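Side-chain contacts in 6-carboxyhexanoate--coa ligase (Bacillus subtilis, PDB 5FLG), which belongs to the 6-carboxyhexanoate--CoA ligase family and here binds magnesium, phosphoaminophosphonic acid-adenylate ester and pimelic acid: residues E32-F37 against P249-W254; G125-D130 against G134-Q139; M150-A155 against R171-L176; T202-G207 against G226-F231. One frame throughout, in Å; residues are numbered along the deposited sequence.

Interaction 1. Residues E32-F37 against P249-W254; sequences ERLIPF and PILIEW. With ANP (phosphoaminophosphonic acid-adenylate ester), chain D.
Leu34 carries this contact almost alone, pushing one methyl group into the corner made by Pro249, Ile250 and Leu251. Its CG stands opposite the backbone N (chi1 -178°), which turns the fork of the side chain toward the other segment. CD2 then lies 3.6 Å from Ile250 O, 4.0 Å from Pro249 CB and 4.0 Å from Leu251 CD2. Leucine suits the place as an apolar chain long enough to carry a methyl across a gap that no hydrogen bond spans. Leu251 replies less directly: its CB leaves alongside, and its CD2 bends back to within 3.9 Å of Leu34 O. The nearest CA atoms, those of Leu34 and Leu251, stay 7.7 Å apart. The strands belong to different sheets, 26-36 being an outer strand of a three-stranded antiparallel sheet and 250-252 the middle strand of a small parallel one, so packed side chains join the two. Phe8 touches both leucines and adds to the apolar patch, whose outer margin is the partly exposed Leu251. Away from that patch the contact is loose. The chains diverge beyond Leu34 and Leu251, and Phe37 goes on to pack against Leu52 of the second subunit. At the other end Glu32 turns to the nucleotide pocket, where phosphoaminophosphonic acid-adenylate ester gives a weak hydrogen bond from N6 to Glu32 OE2 (3.0 Å, 146°). A carboxylate fits an amino group as acceptor, and the same OE2 also pairs with Arg146.

Interaction 2. Residues G125-D130 against G134-Q139; sequences GAVLFD and GKRMDQ. With ANP (phosphoaminophosphonic acid-adenylate ester), chain D.
Leu128 N gives a nearly straight hydrogen bond to Asp138 OD1 (3.1 Å, 169°), meeting the oxygen from above the carboxylate plane. From the opposite face Arg136 NE reaches the same OD1 at 2.9 Å, while Arg136 NH2 forms a salt bridge to Asp138 OD2 at 2.8 Å, using the syn lone pair of OD2. The side-on grip of two nitrogens fixes the rotation of the carboxylate, and Thr140 also bonds OD2. Aspartate suits the place because its short chain can accept from backbone and guanidinium together. Farther along the hairpin Met137 N bonds Leu128 O at 2.7 Å, and Asp130 N bonds Lys135 O. Gly134 N closes the turn on Asp130 O; its positive phi (67°) is easy for glycine. Phe129 and Arg136 form an antiparallel non-hydrogen-bonded pair.

Packing surrounds this polar frame. The extended Arg136 chain crosses Val127 at about a right angle, with Val127 CG1 3.7 Å from Arg136 CD and Val127 CG2 over one guanidinium face. The Phe129 ring lies back along the return strand: Lys135 N sits over one face, and Phe129 CZ is 3.2 Å from Gly134 O. Met137, stretched out beyond CG, brings SD to 4.0 Å from Asp130 CB. At the far end Gly125 O accepts a hydrogen bond from O2' of the bound phosphoaminophosphonic acid-adenylate ester. The hairpin forms one margin of the mixed sheet, where strand 127-130 pairs with 227-232, Phe129 packs on helix 107-116, and Leu128 and Met137 on helix 238-247.

Interaction 3. Residues M150-A155 against R171-L176; sequences MDWPDA and RIKEAL. With PML (pimelic acid), chain C.
Trp152 faces the helix 170-184 through Lys173 and Leu176, one helical turn apart. Its indole turns an edge to Leu176, whose CB lies in the ring plane and whose CD2 comes 3.7 Å from Trp152 CZ3. A broad aromatic group suits this spot, as its inner end can reach Lys173 while its far rim still meets the leucine. The Lys173 chain slants past the root of the indole, CG 3.8 Å from Trp152 CB and CD 3.5 Å from Trp152 O. It then bends about CG-CD (chi3 56°), so that the lysine and Asp154 side chains cross at about a right angle. The resulting salt bridge, Asp154 OD1 to Lys173 NZ, is long at 3.6 Å. Trp152 NE1 bonds Asn156, within the helix that starts beyond Pro153, the N-cap residue. On another side of helix 170-184 Arg171 NE donates to O72 of pimelic acid (2.9 Å, 133°), and Arg171 also pairs with Asp197 of the magnesium site. Lysine therefore plays two parts, its methylenes as apolar packing and its amino group as ion partner, and the length and exposed setting of the ion pair suggest that packing contributes more to holding the segments together.

Interaction 4. Residues T202-G207 against G226-F231; sequences TGYVAG and GCRVFF. With ANP (phosphoaminophosphonic acid-adenylate ester), chain D.
Tyr204 and Arg228 meet although their strands are not neighbours: 203-207 and 227-232 flank strand 188-194 in the mixed sheet, each antiparallel to it, and the CA atoms of Tyr204 and Arg228 are 9.8 Å apart. Long side chains bridge that gap above the middle strand. The phenol of Tyr204 points its hydroxyl at the guanidinium, and Arg228 NH2 lies at the ring edge near its plane, with ring and guanidinium 79° apart. Arg228 NH2 is 2.9 Å from Tyr204 OH, as a hydrogen bond donor, but the hydroxyl is crowded in the model and its exact place is less sure. The arginine chain turns at CB-CG (chi2 70°), which folds it against the ribose: Arg228 CD is 3.4 Å from O4' of phosphoaminophosphonic acid-adenylate ester. Arg228 NH1 then returns to the same O4' in a fairly straight hydrogen bond (2.9 Å, 162°). Glu191, from the strand between, takes Arg228 NE in a salt bridge. Arginine fits because one flat group can donate in three directions, and tyrosine because it sets an acceptor at the end of a rigid ring. Held by Glu191 and O4', with the tyrosine a less certain third partner, the buried guanidinium is probably limited in its rotation and kept facing the sugar.

Overall arrangement
Interactions 1, 2 and 4 each hydrogen-bond phosphoaminophosphonic acid-adenylate ester, at the adenine amino group, a ribose hydroxyl and the ribose ring oxygen respectively, although the centres of interactions 1 and 2 lie 26 Å apart on opposite sides of the chain's centre. Met150 of interaction 3 touches it too, and interaction 3 also holds the pimelic acid residues Arg171, Ile172 and Ala175. It adjoins interaction 1, with centres 9 Å apart, through Arg33 NE bonded to Asp151 OD2 (2.7 Å) and through neighbouring strands 150-151 and 250-252. Interactions 2 and 4 share the mixed sheet, where Val127 O and Phe230 N are 2.9 Å apart. Ala175 brings interaction 3 against Tyr204 and Arg228 of interaction 4, beside pimelic acid.

Interaction 1. Residues E32-F37 against P249-W254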
# COMPACT_ATOMS: atom_id res chain seq x y z
N GLU A 32 4.75 -4.28 10.57
CA GLU A 32 5.58 -4.96 9.61
C GLU A 32 5.66 -6.43 9.87
O GLU A 32 5.66 -6.84 10.99
CB GLU A 32 7.00 -4.33 9.59
CG GLU A 32 7.47 -3.90 10.96
CD GLU A 32 6.97 -2.53 11.36
OE1 GLU A 32 7.04 -1.59 10.53
OE2 GLU A 32 6.62 -2.35 12.55
N ARG A 33 5.66 -7.23 8.82
CA ARG A 33 5.54 -8.67 8.98
C ARG A 33 6.43 -9.27 7.93
O ARG A 33 6.80 -8.62 6.98
CB ARG A 33 4.08 -9.16 8.75
CG ARG A 33 3.07 -8.60 9.75
CD ARG A 33 3.22 -9.17 11.16
NE ARG A 33 3.04 -10.63 11.13
CZ ARG A 33 1.86 -11.24 11.02
NH1 ARG A 33 0.73 -10.54 11.05
NH2 ARG A 33 1.80 -12.56 10.88
N LEU A 34 6.86 -10.50 8.17
CA LEU A 34 7.63 -11.25 7.20
C LEU A 34 7.08 -12.69 7.13
O LEU A 34 7.17 -13.42 8.09
CB LEU A 34 9.09 -11.23 7.66
CG LEU A 34 10.11 -11.92 6.79
CD1 LEU A 34 10.29 -11.12 5.51
CD2 LEU A 34 11.44 -12.04 7.55
N ILE A 35 6.62 -13.12 5.97
CA ILE A 35 5.77 -14.29 5.89
C ILE A 35 5.92 -15.03 4.58
O ILE A 35 6.31 -14.46 3.56
CB ILE A 35 4.28 -13.90 6.00
CG1 ILE A 35 3.95 -12.83 4.96
CG2 ILE A 35 3.97 -13.44 7.42
CD1 ILE A 35 2.50 -12.89 4.47
N PRO A 36 5.67 -16.34 4.62
CA PRO A 36 5.45 -17.07 3.39
C PRO A 36 4.15 -16.66 2.70
O PRO A 36 3.25 -16.12 3.34
CB PRO A 36 5.36 -18.53 3.85
CG PRO A 36 5.13 -18.49 5.30
CD PRO A 36 5.31 -17.11 5.82
N PHE A 37 4.05 -17.01 1.43
CA PHE A 37 3.07 -16.42 0.58
C PHE A 37 1.66 -16.90 0.95
O PHE A 37 0.69 -16.19 0.74
CB PHE A 37 3.36 -16.76 -0.87
CG PHE A 37 2.49 -16.00 -1.85
CD1 PHE A 37 2.77 -14.68 -2.15
CD2 PHE A 37 1.38 -16.61 -2.42
CE1 PHE A 37 1.98 -14.00 -3.06
CE2 PHE A 37 0.59 -15.93 -3.32
CZ PHE A 37 0.88 -14.62 -3.64
N PRO A 249 16.50 -9.34 6.87
CA PRO A 249 15.31 -10.08 7.28
C PRO A 249 15.60 -11.04 8.42
O PRO A 249 16.59 -11.77 8.40
CB PRO A 249 14.88 -10.83 6.01
CG PRO A 249 16.08 -10.85 5.13
CD PRO A 249 16.99 -9.74 5.54
N ILE A 250 14.75 -11.01 9.43
CA ILE A 250 14.96 -11.73 10.65
C ILE A 250 13.66 -12.46 11.00
O ILE A 250 12.58 -11.88 10.98
CB ILE A 250 15.30 -10.77 11.77
CG1 ILE A 250 16.69 -10.13 11.52
CG2 ILE A 250 15.34 -11.49 13.09
CD1 ILE A 250 17.84 -11.02 11.95
N LEU A 251 13.78 -13.75 11.30
CA LEU A 251 12.70 -14.47 11.97
C LEU A 251 13.14 -14.87 13.36
O LEU A 251 14.28 -15.27 13.56
CB LEU A 251 12.33 -15.73 11.21
CG LEU A 251 11.59 -15.51 9.90
CD1 LEU A 251 11.38 -16.84 9.18
CD2 LEU A 251 10.25 -14.81 10.12
N ILE A 252 12.24 -14.72 14.33
CA ILE A 252 12.52 -15.16 15.67
C ILE A 252 12.07 -16.63 15.82
O ILE A 252 10.95 -16.99 15.47
CB ILE A 252 11.79 -14.30 16.69
CG1 ILE A 252 12.10 -12.83 16.47
CG2 ILE A 252 12.14 -14.75 18.09
CD1 ILE A 252 13.57 -12.49 16.66
N GLU A 253 12.93 -17.48 16.35
CA GLU A 253 12.53 -18.82 16.71
C GLU A 253 13.15 -19.14 18.03
O GLU A 253 14.38 -19.20 18.16
CB GLU A 253 12.98 -19.84 15.68
CG GLU A 253 12.33 -21.20 15.91
CD GLU A 253 13.06 -22.35 15.24
OE1 GLU A 253 13.50 -22.20 14.08
OE2 GLU A 253 13.13 -23.43 15.88
N TRP A 254 12.30 -19.29 19.04
CA TRP A 254 12.79 -19.69 20.34
C TRP A 254 12.93 -21.20 20.41
O TRP A 254 12.06 -21.92 19.94
CB TRP A 254 11.85 -19.21 21.38
CG TRP A 254 12.08 -19.82 22.70
CD1 TRP A 254 13.05 -19.49 23.58
CD2 TRP A 254 11.29 -20.83 23.33
NE1 TRP A 254 12.93 -20.24 24.72
CE2 TRP A 254 11.83 -21.06 24.60
CE3 TRP A 254 10.13 -21.52 22.96
CZ2 TRP A 254 11.26 -21.94 25.51
CZ3 TRP A 254 9.58 -22.42 23.85
CH2 TRP A 254 10.17 -22.64 25.10
PG ANP D . 0.90 0.23 16.64
O1G ANP D . -0.27 -0.00 15.74
O2G ANP D . 0.50 0.84 17.96
O3G ANP D . 1.83 -0.93 16.83
PB ANP D . 3.47 1.60 16.04
O1B ANP D . 4.09 0.27 15.83
O2B ANP D . 3.80 2.80 15.23
N3B ANP D . 1.77 1.45 15.80
PA ANP D . 4.06 1.08 18.81
O1A ANP D . 3.35 1.42 20.04
O2A ANP D . 4.19 -0.34 18.32
O3A ANP D . 3.60 2.03 17.60
O5' ANP D . 5.58 1.67 19.04
C5' ANP D . 5.78 2.81 19.83
C4' ANP D . 6.75 3.76 19.11
O4' ANP D . 7.96 3.05 18.82
C3' ANP D . 6.19 4.25 17.79
O3' ANP D . 5.51 5.49 17.93
C2' ANP D . 7.44 4.47 16.97
O2' ANP D . 8.02 5.71 17.35
C1' ANP D . 8.31 3.35 17.47
N9 ANP D . 8.17 2.20 16.56
C8 ANP D . 7.11 1.33 16.46
N7 ANP D . 7.40 0.35 15.57
C5 ANP D . 8.64 0.64 15.06
C6 ANP D . 9.54 0.07 14.05
N6 ANP D . 9.22 -1.01 13.33
N1 ANP D . 10.74 0.66 13.84
C2 ANP D . 11.09 1.76 14.51
N3 ANP D . 10.37 2.32 15.50
C4 ANP D . 9.11 1.86 15.71

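Interaction 2. Residues G125-D130 against G134-Q139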
# COMPACT_ATOMS: atom_id res chain seq x y z
N GLY A 125 9.05 6.43 13.54
CA GLY A 125 9.91 5.27 13.75
C GLY A 125 10.76 5.55 14.96
O GLY A 125 10.26 6.00 16.00
N ALA A 126 12.05 5.22 14.83
CA ALA A 126 12.97 5.29 15.94
C ALA A 126 13.98 6.40 15.67
O ALA A 126 14.24 6.75 14.53
CB ALA A 126 13.71 3.97 16.10
N VAL A 127 14.47 6.96 16.77
CA VAL A 127 15.54 7.91 16.74
C VAL A 127 16.83 7.18 17.01
O VAL A 127 16.87 6.31 17.87
CB VAL A 127 15.31 8.96 17.84
CG1 VAL A 127 16.53 9.86 17.99
CG2 VAL A 127 14.04 9.76 17.53
N LEU A 128 17.89 7.58 16.33
CA LEU A 128 19.21 7.03 16.55
C LEU A 128 20.09 8.06 17.24
O LEU A 128 20.26 9.18 16.74
CB LEU A 128 19.86 6.64 15.22
CG LEU A 128 19.63 5.25 14.62
CD1 LEU A 128 18.17 4.88 14.54
CD2 LEU A 128 20.28 5.14 13.24
N PHE A 129 20.65 7.68 18.39
CA PHE A 129 21.30 8.61 19.25
C PHE A 129 22.76 8.17 19.43
O PHE A 129 23.07 7.11 19.96
CB PHE A 129 20.56 8.68 20.60
CG PHE A 129 20.78 9.96 21.34
CD1 PHE A 129 20.37 11.18 20.80
CD2 PHE A 129 21.49 9.98 22.54
CE1 PHE A 129 20.64 12.37 21.45
CE2 PHE A 129 21.77 11.18 23.18
CZ PHE A 129 21.35 12.38 22.64
N ASP A 130 23.67 9.01 18.99
CA ASP A 130 25.10 8.65 18.99
C ASP A 130 25.68 8.86 20.37
O ASP A 130 25.67 9.98 20.85
CB ASP A 130 25.80 9.54 18.01
CG ASP A 130 27.28 9.25 17.88
OD1 ASP A 130 27.91 8.59 18.74
OD2 ASP A 130 27.81 9.73 16.88
N GLY A 134 26.76 12.53 21.65
CA GLY A 134 25.61 12.91 22.50
C GLY A 134 24.50 13.64 21.74
O GLY A 134 23.78 14.43 22.32
N LYS A 135 24.34 13.31 20.47
CA LYS A 135 23.37 13.96 19.59
C LYS A 135 22.65 12.90 18.75
O LYS A 135 23.21 11.86 18.44
CB LYS A 135 24.07 14.89 18.58
CG LYS A 135 24.99 15.95 19.16
CD LYS A 135 25.69 16.70 18.03
CE LYS A 135 26.69 17.73 18.52
NZ LYS A 135 26.23 18.41 19.76
N ARG A 136 21.50 13.29 18.21
CA ARG A 136 20.78 12.50 17.24
C ARG A 136 21.60 12.35 15.98
O ARG A 136 22.22 13.29 15.52
CB ARG A 136 19.44 13.13 16.91
CG ARG A 136 18.63 12.34 15.90
CD ARG A 136 17.18 12.80 15.84
NE ARG A 136 16.45 11.99 14.87
CZ ARG A 136 15.18 12.19 14.50
NH1 ARG A 136 14.50 13.19 15.00
NH2 ARG A 136 14.63 11.40 13.59
N MET A 137 21.54 11.18 15.39
CA MET A 137 22.52 10.77 14.42
C MET A 137 21.83 10.60 13.06
O MET A 137 22.37 10.94 12.04
CB MET A 137 23.12 9.46 14.93
CG MET A 137 24.25 8.85 14.14
SD MET A 137 24.67 7.26 14.92
CE MET A 137 26.36 7.06 14.32
N ASP A 138 20.60 10.12 13.05
CA ASP A 138 19.89 10.00 11.79
C ASP A 138 19.32 11.34 11.37
O ASP A 138 19.01 12.20 12.21
CB ASP A 138 18.76 8.98 11.90
CG ASP A 138 17.61 9.47 12.75
OD1 ASP A 138 17.77 9.53 13.97
OD2 ASP A 138 16.60 9.93 12.17
N GLN A 139 19.04 11.45 10.09
CA GLN A 139 18.53 12.66 9.52
C GLN A 139 17.13 12.45 8.96
O GLN A 139 16.68 13.21 8.12
CB GLN A 139 19.48 13.14 8.44
CG GLN A 139 20.86 13.48 9.00
CD GLN A 139 21.91 13.65 7.92
OE1 GLN A 139 21.68 14.31 6.91
NE2 GLN A 139 23.07 13.03 8.12
PG ANP D . 0.90 0.23 16.64
O1G ANP D . -0.27 -0.00 15.74
O2G ANP D . 0.50 0.84 17.96
O3G ANP D . 1.83 -0.93 16.83
PB ANP D . 3.47 1.60 16.04
O1B ANP D . 4.09 0.27 15.83
O2B ANP D . 3.80 2.80 15.23
N3B ANP D . 1.77 1.45 15.80
PA ANP D . 4.06 1.08 18.81
O1A ANP D . 3.35 1.42 20.04
O2A ANP D . 4.19 -0.34 18.32
O3A ANP D . 3.60 2.03 17.60
O5' ANP D . 5.58 1.67 19.04
C5' ANP D . 5.78 2.81 19.83
C4' ANP D . 6.75 3.76 19.11
O4' ANP D . 7.96 3.05 18.82
C3' ANP D . 6.19 4.25 17.79
O3' ANP D . 5.51 5.49 17.93
C2' ANP D . 7.44 4.47 16.97
O2' ANP D . 8.02 5.71 17.35
C1' ANP D . 8.31 3.35 17.47
N9 ANP D . 8.17 2.20 16.56
C8 ANP D . 7.11 1.33 16.46
N7 ANP D . 7.40 0.35 15.57
C5 ANP D . 8.64 0.64 15.06
C6 ANP D . 9.54 0.07 14.05
N6 ANP D . 9.22 -1.01 13.33
N1 ANP D . 10.74 0.66 13.84
C2 ANP D . 11.09 1.76 14.51
N3 ANP D . 10.37 2.32 15.50
C4 ANP D . 9.11 1.86 15.71

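Interaction 3. Residues M150-A155 against R171-L176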
# COMPACT_ATOMS: atom_id res chain seq x y z
N MET A 150 11.12 -8.08 10.03
CA MET A 150 11.28 -9.02 11.13
C MET A 150 9.92 -9.55 11.53
O MET A 150 8.90 -8.89 11.31
CB MET A 150 11.95 -8.36 12.31
CG MET A 150 11.09 -7.35 13.07
SD MET A 150 10.97 -5.78 12.22
CE MET A 150 10.28 -4.72 13.47
N ASP A 151 9.88 -10.75 12.09
CA ASP A 151 8.60 -11.36 12.53
C ASP A 151 8.91 -12.59 13.35
O ASP A 151 10.09 -12.97 13.48
CB ASP A 151 7.80 -11.78 11.30
CG ASP A 151 6.26 -11.80 11.54
OD1 ASP A 151 5.82 -11.89 12.71
OD2 ASP A 151 5.52 -11.63 10.55
N TRP A 152 7.86 -13.20 13.90
CA TRP A 152 7.98 -14.27 14.86
C TRP A 152 6.74 -15.12 14.66
O TRP A 152 5.67 -14.70 15.03
CB TRP A 152 7.95 -13.67 16.26
CG TRP A 152 8.35 -14.63 17.32
CD1 TRP A 152 8.31 -15.98 17.25
CD2 TRP A 152 8.66 -14.31 18.67
NE1 TRP A 152 8.65 -16.52 18.45
CE2 TRP A 152 8.86 -15.51 19.35
CE3 TRP A 152 8.74 -13.12 19.39
CZ2 TRP A 152 9.34 -15.56 20.65
CZ3 TRP A 152 9.08 -13.17 20.70
CH2 TRP A 152 9.38 -14.38 21.33
N PRO A 153 6.87 -16.24 13.95
CA PRO A 153 5.76 -17.17 13.76
C PRO A 153 4.96 -17.42 15.03
O PRO A 153 5.52 -17.81 16.10
CB PRO A 153 6.44 -18.44 13.25
CG PRO A 153 7.71 -17.94 12.58
CD PRO A 153 8.14 -16.76 13.40
N ASP A 154 3.67 -17.11 14.95
CA ASP A 154 2.83 -17.17 16.12
C ASP A 154 2.99 -18.43 16.98
O ASP A 154 2.93 -18.38 18.20
CB ASP A 154 1.37 -17.03 15.71
CG ASP A 154 0.52 -16.59 16.85
OD1 ASP A 154 0.80 -15.48 17.38
OD2 ASP A 154 -0.20 -17.46 17.40
N ALA A 155 3.06 -19.57 16.35
CA ALA A 155 3.01 -20.84 17.09
C ALA A 155 4.22 -20.95 18.01
O ALA A 155 4.12 -21.30 19.20
CB ALA A 155 2.96 -22.00 16.11
N ARG A 171 1.35 -7.25 21.05
CA ARG A 171 2.25 -6.15 21.36
C ARG A 171 3.64 -6.71 21.73
O ARG A 171 4.68 -6.10 21.40
CB ARG A 171 1.71 -5.33 22.55
CG ARG A 171 0.79 -4.19 22.18
CD ARG A 171 0.63 -3.22 23.35
NE ARG A 171 -0.16 -2.03 23.01
CZ ARG A 171 -1.44 -1.88 23.32
NH1 ARG A 171 -2.09 -2.88 23.89
NH2 ARG A 171 -2.11 -0.77 23.01
N ILE A 172 3.65 -7.75 22.56
CA ILE A 172 4.92 -8.25 23.12
C ILE A 172 5.68 -9.01 22.05
O ILE A 172 6.89 -8.79 21.83
CB ILE A 172 4.71 -9.13 24.35
CG1 ILE A 172 4.14 -8.31 25.50
CG2 ILE A 172 6.00 -9.82 24.75
CD1 ILE A 172 3.50 -9.16 26.59
N LYS A 173 4.93 -9.78 21.26
CA LYS A 173 5.54 -10.45 20.11
C LYS A 173 6.23 -9.48 19.15
O LYS A 173 7.37 -9.68 18.76
CB LYS A 173 4.51 -11.23 19.35
CG LYS A 173 5.14 -12.12 18.30
CD LYS A 173 4.08 -12.90 17.55
CE LYS A 173 3.06 -11.96 16.94
NZ LYS A 173 2.35 -12.65 15.86
N GLU A 174 5.54 -8.39 18.84
CA GLU A 174 6.07 -7.39 17.95
C GLU A 174 7.26 -6.66 18.55
O GLU A 174 8.29 -6.57 17.92
CB GLU A 174 4.97 -6.41 17.51
CG GLU A 174 3.98 -7.02 16.53
CD GLU A 174 2.59 -6.33 16.49
OE1 GLU A 174 2.37 -5.27 17.13
OE2 GLU A 174 1.70 -6.85 15.79
N ALA A 175 7.15 -6.27 19.81
CA ALA A 175 8.19 -5.50 20.42
C ALA A 175 9.43 -6.35 20.59
O ALA A 175 10.56 -5.86 20.41
CB ALA A 175 7.72 -4.99 21.76
N LEU A 176 9.25 -7.58 21.07
CA LEU A 176 10.39 -8.45 21.33
C LEU A 176 11.07 -8.86 20.01
O LEU A 176 12.30 -9.01 19.94
CB LEU A 176 10.00 -9.64 22.20
CG LEU A 176 11.10 -10.59 22.69
CD1 LEU A 176 12.32 -9.86 23.29
CD2 LEU A 176 10.52 -11.55 23.70
C1 PML C . 5.89 -5.15 26.32
O11 PML C . 6.88 -5.92 26.57
O12 PML C . 4.75 -5.35 26.87
C2 PML C . 6.23 -3.79 25.68
C3 PML C . 5.51 -3.42 24.40
C4 PML C . 5.28 -1.90 24.24
C5 PML C . 5.73 -1.32 22.91
C6 PML C . 4.69 -0.45 22.21
C7 PML C . 3.40 -1.21 21.91
O71 PML C . 3.46 -2.23 21.18
O72 PML C . 2.30 -0.73 22.29

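Interaction 4. Residues T202-G207 against G226-F231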
# COMPACT_ATOMS: atom_id res chain seq x y z
N THR A 202 3.17 -0.06 29.76
CA THR A 202 4.40 -0.86 29.83
C THR A 202 5.35 -0.53 28.71
O THR A 202 4.93 -0.20 27.60
CB THR A 202 4.11 -2.34 29.78
OG1 THR A 202 3.25 -2.67 30.87
CG2 THR A 202 5.38 -3.15 29.89
N GLY A 203 6.64 -0.41 29.07
CA GLY A 203 7.69 -0.21 28.09
C GLY A 203 8.86 -1.11 28.41
O GLY A 203 8.71 -2.10 29.13
N TYR A 204 10.05 -0.77 27.89
CA TYR A 204 11.20 -1.61 28.12
C TYR A 204 12.50 -0.89 27.76
O TYR A 204 12.50 0.18 27.17
CB TYR A 204 11.13 -2.91 27.31
CG TYR A 204 11.27 -2.76 25.78
CD1 TYR A 204 12.51 -2.72 25.18
CD2 TYR A 204 10.15 -2.67 24.96
CE1 TYR A 204 12.65 -2.59 23.84
CE2 TYR A 204 10.28 -2.64 23.59
CZ TYR A 204 11.55 -2.51 23.04
OH TYR A 204 11.73 -2.47 21.68
N VAL A 205 13.57 -1.45 28.30
CA VAL A 205 14.93 -1.15 27.85
C VAL A 205 15.53 -2.49 27.46
O VAL A 205 15.22 -3.52 28.07
CB VAL A 205 15.75 -0.55 29.01
CG1 VAL A 205 17.23 -0.49 28.65
CG2 VAL A 205 15.27 0.84 29.30
N ALA A 206 16.23 -2.52 26.33
CA ALA A 206 16.81 -3.74 25.84
C ALA A 206 18.30 -3.51 25.57
O ALA A 206 18.70 -2.44 25.09
CB ALA A 206 16.14 -4.17 24.58
N GLY A 207 19.06 -4.58 25.68
CA GLY A 207 20.46 -4.57 25.28
C GLY A 207 21.05 -5.95 25.34
O GLY A 207 20.44 -6.90 25.86
N GLY A 226 4.93 8.46 23.06
CA GLY A 226 5.71 7.23 23.15
C GLY A 226 7.18 7.58 22.97
O GLY A 226 7.54 8.74 22.89
N CYS A 227 8.02 6.55 22.85
CA CYS A 227 9.46 6.77 22.65
C CYS A 227 10.07 5.49 22.10
O CYS A 227 9.70 4.38 22.49
CB CYS A 227 10.12 7.13 23.98
SG CYS A 227 11.93 7.03 24.05
N ARG A 228 10.93 5.67 21.11
CA ARG A 228 11.74 4.61 20.60
C ARG A 228 13.10 5.25 20.26
O ARG A 228 13.23 5.93 19.26
CB ARG A 228 11.09 4.01 19.36
CG ARG A 228 11.44 2.55 19.09
CD ARG A 228 10.79 1.70 20.14
NE ARG A 228 10.71 0.27 19.86
CZ ARG A 228 9.58 -0.40 19.69
NH1 ARG A 228 8.45 0.25 19.38
NH2 ARG A 228 9.57 -1.70 19.84
N VAL A 229 14.10 4.97 21.07
CA VAL A 229 15.46 5.49 20.85
C VAL A 229 16.44 4.33 20.86
O VAL A 229 16.41 3.49 21.78
CB VAL A 229 15.88 6.46 21.97
CG1 VAL A 229 17.27 7.01 21.72
CG2 VAL A 229 14.89 7.61 22.07
N PHE A 230 17.39 4.36 19.90
CA PHE A 230 18.46 3.39 19.84
C PHE A 230 19.75 4.13 20.14
O PHE A 230 20.12 5.03 19.40
CB PHE A 230 18.58 2.77 18.43
CG PHE A 230 17.35 2.08 17.93
CD1 PHE A 230 16.40 1.59 18.82
CD2 PHE A 230 17.19 1.82 16.59
CE1 PHE A 230 15.25 0.98 18.35
CE2 PHE A 230 16.05 1.15 16.12
CZ PHE A 230 15.08 0.74 17.01
N PHE A 231 20.45 3.71 21.17
CA PHE A 231 21.70 4.32 21.53
C PHE A 231 22.82 3.64 20.76
O PHE A 231 23.01 2.42 20.86
CB PHE A 231 21.90 4.19 23.03
CG PHE A 231 20.94 5.01 23.85
CD1 PHE A 231 21.23 6.32 24.17
CD2 PHE A 231 19.71 4.49 24.27
CE1 PHE A 231 20.35 7.08 24.92
CE2 PHE A 231 18.81 5.25 24.99
CZ PHE A 231 19.13 6.55 25.32
PG ANP D . 0.90 0.23 16.64
O1G ANP D . -0.27 -0.00 15.74
O2G ANP D . 0.50 0.84 17.96
O3G ANP D . 1.83 -0.93 16.83
PB ANP D . 3.47 1.60 16.04
O1B ANP D . 4.09 0.27 15.83
O2B ANP D . 3.80 2.80 15.23
N3B ANP D . 1.77 1.45 15.80
PA ANP D . 4.06 1.08 18.81
O1A ANP D . 3.35 1.42 20.04
O2A ANP D . 4.19 -0.34 18.32
O3A ANP D . 3.60 2.03 17.60
O5' ANP D . 5.58 1.67 19.04
C5' ANP D . 5.78 2.81 19.83
C4' ANP D . 6.75 3.76 19.11
O4' ANP D . 7.96 3.05 18.82
C3' ANP D . 6.19 4.25 17.79
O3' ANP D . 5.51 5.49 17.93
C2' ANP D . 7.44 4.47 16.97
O2' ANP D . 8.02 5.71 17.35
C1' ANP D . 8.31 3.35 17.47
N9 ANP D . 8.17 2.20 16.56
C8 ANP D . 7.11 1.33 16.46
N7 ANP D . 7.40 0.35 15.57
C5 ANP D . 8.64 0.64 15.06
C6 ANP D . 9.54 0.07 14.05
N6 ANP D . 9.22 -1.01 13.33
N1 ANP D . 10.74 0.66 13.84
C2 ANP D . 11.09 1.76 14.51
N3 ANP D . 10.37 2.32 15.50
C4 ANP D . 9.11 1.86 15.71